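Local coordinates for octaprenyl-diphosphate synthase (Bacteroides thetaiotaomicron, PDB 3RMG), which probably acts as a prenyltransferase of the FPP/GGPP synthase family, using magnesium to build isoprenoid diphosphates, at residues D168-K172 and K173-L177. Numbering follows the deposited sequence.
Sequences DVIRK and KTAAL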
ATOM      1  N   ASP A 168     -18.768  11.938 -11.430  1.00 47.90           N
ATOM      2  CA  ASP A 168     -17.328  12.041 -11.493  1.00 51.76           C
ATOM      3  C   ASP A 168     -16.680  11.232 -10.381  1.00 50.45           C
ATOM      4  O   ASP A 168     -15.698  10.541 -10.607  1.00 56.47           O
ATOM      5  CB  ASP A 168     -16.889  13.499 -11.398  1.00 52.71           C
ATOM      6  CG  ASP A 168     -15.437  13.679 -11.751  1.00 70.25           C
ATOM      7  OD1 ASP A 168     -15.025  13.168 -12.817  1.00 86.39           O
ATOM      8  OD2 ASP A 168     -14.704  14.319 -10.966  1.00 82.66           O
ATOM      9  N   VAL A 169     -17.228  11.326  -9.176  1.00 48.74           N
ATOM     10  CA  VAL A 169     -16.691  10.603  -8.028  1.00 44.94           C
ATOM     11  C   VAL A 169     -16.825   9.088  -8.191  1.00 44.26           C
ATOM     12  O   VAL A 169     -15.889   8.334  -7.912  1.00 43.26           O
ATOM     13  CB  VAL A 169     -17.421  11.004  -6.727  1.00 53.06           C
ATOM     14  CG1 VAL A 169     -16.945  10.135  -5.555  1.00 49.76           C
ATOM     15  CG2 VAL A 169     -17.236  12.500  -6.436  1.00 51.75           C
ATOM     16  N   ILE A 170     -18.006   8.647  -8.616  1.00 41.22           N
ATOM     17  CA  ILE A 170     -18.212   7.242  -8.944  1.00 46.40           C
ATOM     18  C   ILE A 170     -17.226   6.751 -10.032  1.00 43.92           C
ATOM     19  O   ILE A 170     -16.605   5.697  -9.891  1.00 41.58           O
ATOM     20  CB  ILE A 170     -19.652   7.005  -9.411  1.00 47.30           C
ATOM     21  CG1 ILE A 170     -20.638   7.282  -8.269  1.00 45.83           C
ATOM     22  CG2 ILE A 170     -19.812   5.587  -9.935  1.00 43.23           C
ATOM     23  CD1 ILE A 170     -22.119   7.252  -8.718  1.00 43.14           C
ATOM     24  N   ARG A 171     -17.043   7.516 -11.084  1.00 40.01           N
ATOM     25  CA  ARG A 171     -16.144   7.126 -12.144  1.00 46.84           C
ATOM     26  C   ARG A 171     -14.734   7.003 -11.644  1.00 47.41           C
ATOM     27  O   ARG A 171     -13.974   6.228 -12.148  1.00 47.91           O
ATOM     28  CB  ARG A 171     -16.245   8.048 -13.348  1.00 37.22           C
ATOM     29  CG  ARG A 171     -17.423   7.741 -14.198  1.00 41.91           C
ATOM     30  CD  ARG A 171     -17.422   8.449 -15.505  1.00 48.74           C
ATOM     31  NE  ARG A 171     -18.127   9.707 -15.435  1.00 65.98           N
ATOM     32  CZ  ARG A 171     -19.413   9.883 -15.688  1.00 63.56           C
ATOM     33  NH1 ARG A 171     -19.910  11.083 -15.524  1.00 66.55           N
ATOM     34  NH2 ARG A 171     -20.104   8.997 -16.376  1.00 54.47           N
ATOM     35  N   LYS A 172     -14.386   7.804 -10.658  1.00 51.36           N
ATOM     36  CA  LYS A 172     -13.061   7.765 -10.088  1.00 53.68           C
ATOM     37  C   LYS A 172     -12.856   6.726  -9.022  1.00 50.67           C
ATOM     38  O   LYS A 172     -11.763   6.508  -8.602  1.00 51.83           O
ATOM     39  CB  LYS A 172     -12.677   9.125  -9.567  1.00 53.98           C
ATOM     40  CG  LYS A 172     -12.164  10.001 -10.647  1.00 57.13           C
ATOM     41  CD  LYS A 172     -12.601  11.406 -10.454  1.00 70.22           C
ATOM     42  CE  LYS A 172     -12.312  12.237 -11.663  1.00 71.56           C
ATOM     43  NZ  LYS A 172     -10.913  12.691 -11.642  1.00 82.66           N
ATOM     44  N   LYS A 173     -13.917   6.096  -8.572  1.00 50.28           N
ATOM     45  CA  LYS A 173     -13.774   5.096  -7.548  1.00 48.42           C
ATOM     46  C   LYS A 173     -14.382   3.730  -7.838  1.00 47.90           C
ATOM     47  O   LYS A 173     -13.741   2.883  -8.378  1.00 45.18           O
ATOM     48  CB  LYS A 173     -14.314   5.646  -6.249  1.00 54.15           C
ATOM     49  CG  LYS A 173     -13.900   4.904  -5.023  1.00 63.43           C
ATOM     50  CD  LYS A 173     -14.487   5.587  -3.813  1.00 73.71           C
ATOM     51  CE  LYS A 173     -14.613   4.662  -2.636  1.00 71.46           C
ATOM     52  NZ  LYS A 173     -15.790   5.012  -1.844  1.00 74.33           N
ATOM     53  N   THR A 174     -15.636   3.522  -7.491  1.00 42.80           N
ATOM     54  CA  THR A 174     -16.234   2.226  -7.700  1.00 44.74           C
ATOM     55  C   THR A 174     -16.283   1.791  -9.128  1.00 42.08           C
ATOM     56  O   THR A 174     -15.958   0.689  -9.425  1.00 46.60           O
ATOM     57  CB  THR A 174     -17.626   2.161  -7.130  1.00 44.55           C
ATOM     58  OG1 THR A 174     -17.518   1.945  -5.746  1.00 52.25           O
ATOM     59  CG2 THR A 174     -18.373   1.012  -7.680  1.00 42.16           C
ATOM     60  N   ALA A 175     -16.664   2.673 -10.011  1.00 35.88           N
ATOM     61  CA  ALA A 175     -16.736   2.357 -11.430  1.00 36.24           C
ATOM     62  C   ALA A 175     -15.340   2.234 -12.022  1.00 38.54           C
ATOM     63  O   ALA A 175     -15.133   1.517 -13.016  1.00 41.28           O
ATOM     64  CB  ALA A 175     -17.561   3.404 -12.174  1.00 35.12           C
ATOM     65  N   ALA A 176     -14.372   2.922 -11.410  1.00 41.75           N
ATOM     66  CA  ALA A 176     -12.985   2.812 -11.856  1.00 36.50           C
ATOM     67  C   ALA A 176     -12.494   1.396 -11.617  1.00 37.36           C
ATOM     68  O   ALA A 176     -11.769   0.845 -12.439  1.00 40.76           O
ATOM     69  CB  ALA A 176     -12.100   3.817 -11.154  1.00 35.88           C
ATOM     70  N   LEU A 177     -12.917   0.800 -10.503  1.00 37.46           N
ATOM     71  CA  LEU A 177     -12.548  -0.579 -10.195  1.00 40.90           C
ATOM     72  C   LEU A 177     -13.202  -1.567 -11.169  1.00 43.43           C
ATOM     73  O   LEU A 177     -12.527  -2.440 -11.722  1.00 43.36           O
ATOM     74  CB  LEU A 177     -12.930  -0.936  -8.755  1.00 43.45           C
ATOM     75  CG  LEU A 177     -12.557  -2.345  -8.274  1.00 54.04           C
ATOM     76  CD1 LEU A 177     -11.068  -2.625  -8.460  1.00 46.17           C
ATOM     77  CD2 LEU A 177     -12.958  -2.536  -6.809  1.00 58.41           C
TER
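Ile170 O bridges the break between helices 163-172 and 174-188 by accepting backbone hydrogen bonds from both Lys173 N and Ala175 N. Ala175 N lies 3.0 Å from Ile170 O, with a 32° tilt from the carbonyl plane. Lys173 N, also 3.0 Å from Ile170 O, approaches the other face, 67° out of the plane and hence not along a lone pair. The packing is tight on the buried side. There the methyl of Ala175 sits 3.4 Å from Ile170 O and 3.9 Å from Ile170 CG2, which lies beside the carbonyl carbon because CG1 takes the place beside the backbone N. Ala176 CB adds a close approach, 3.2 Å from Arg171 O. Helix 193-217 flanks Ile170 and Ala175, and Thr174 OG1 is hydrogen-bonded to its Gln211 OE1; Leu141 and Lys144 of helix 132-154 meet Ala176. The other side is looser: Lys172 and Lys173 are exposed and their chains lead away from the junction, though Lys173 CB stays 3.5 Å from Val169 O and its side chain touches Leu145. Lys173, whose psi of -89° is not helical, interrupts the helical path. The arrangement is a break between consecutive helices, with Lys173 as N-cap of the second, in the all-helical isoprenoid synthase fold.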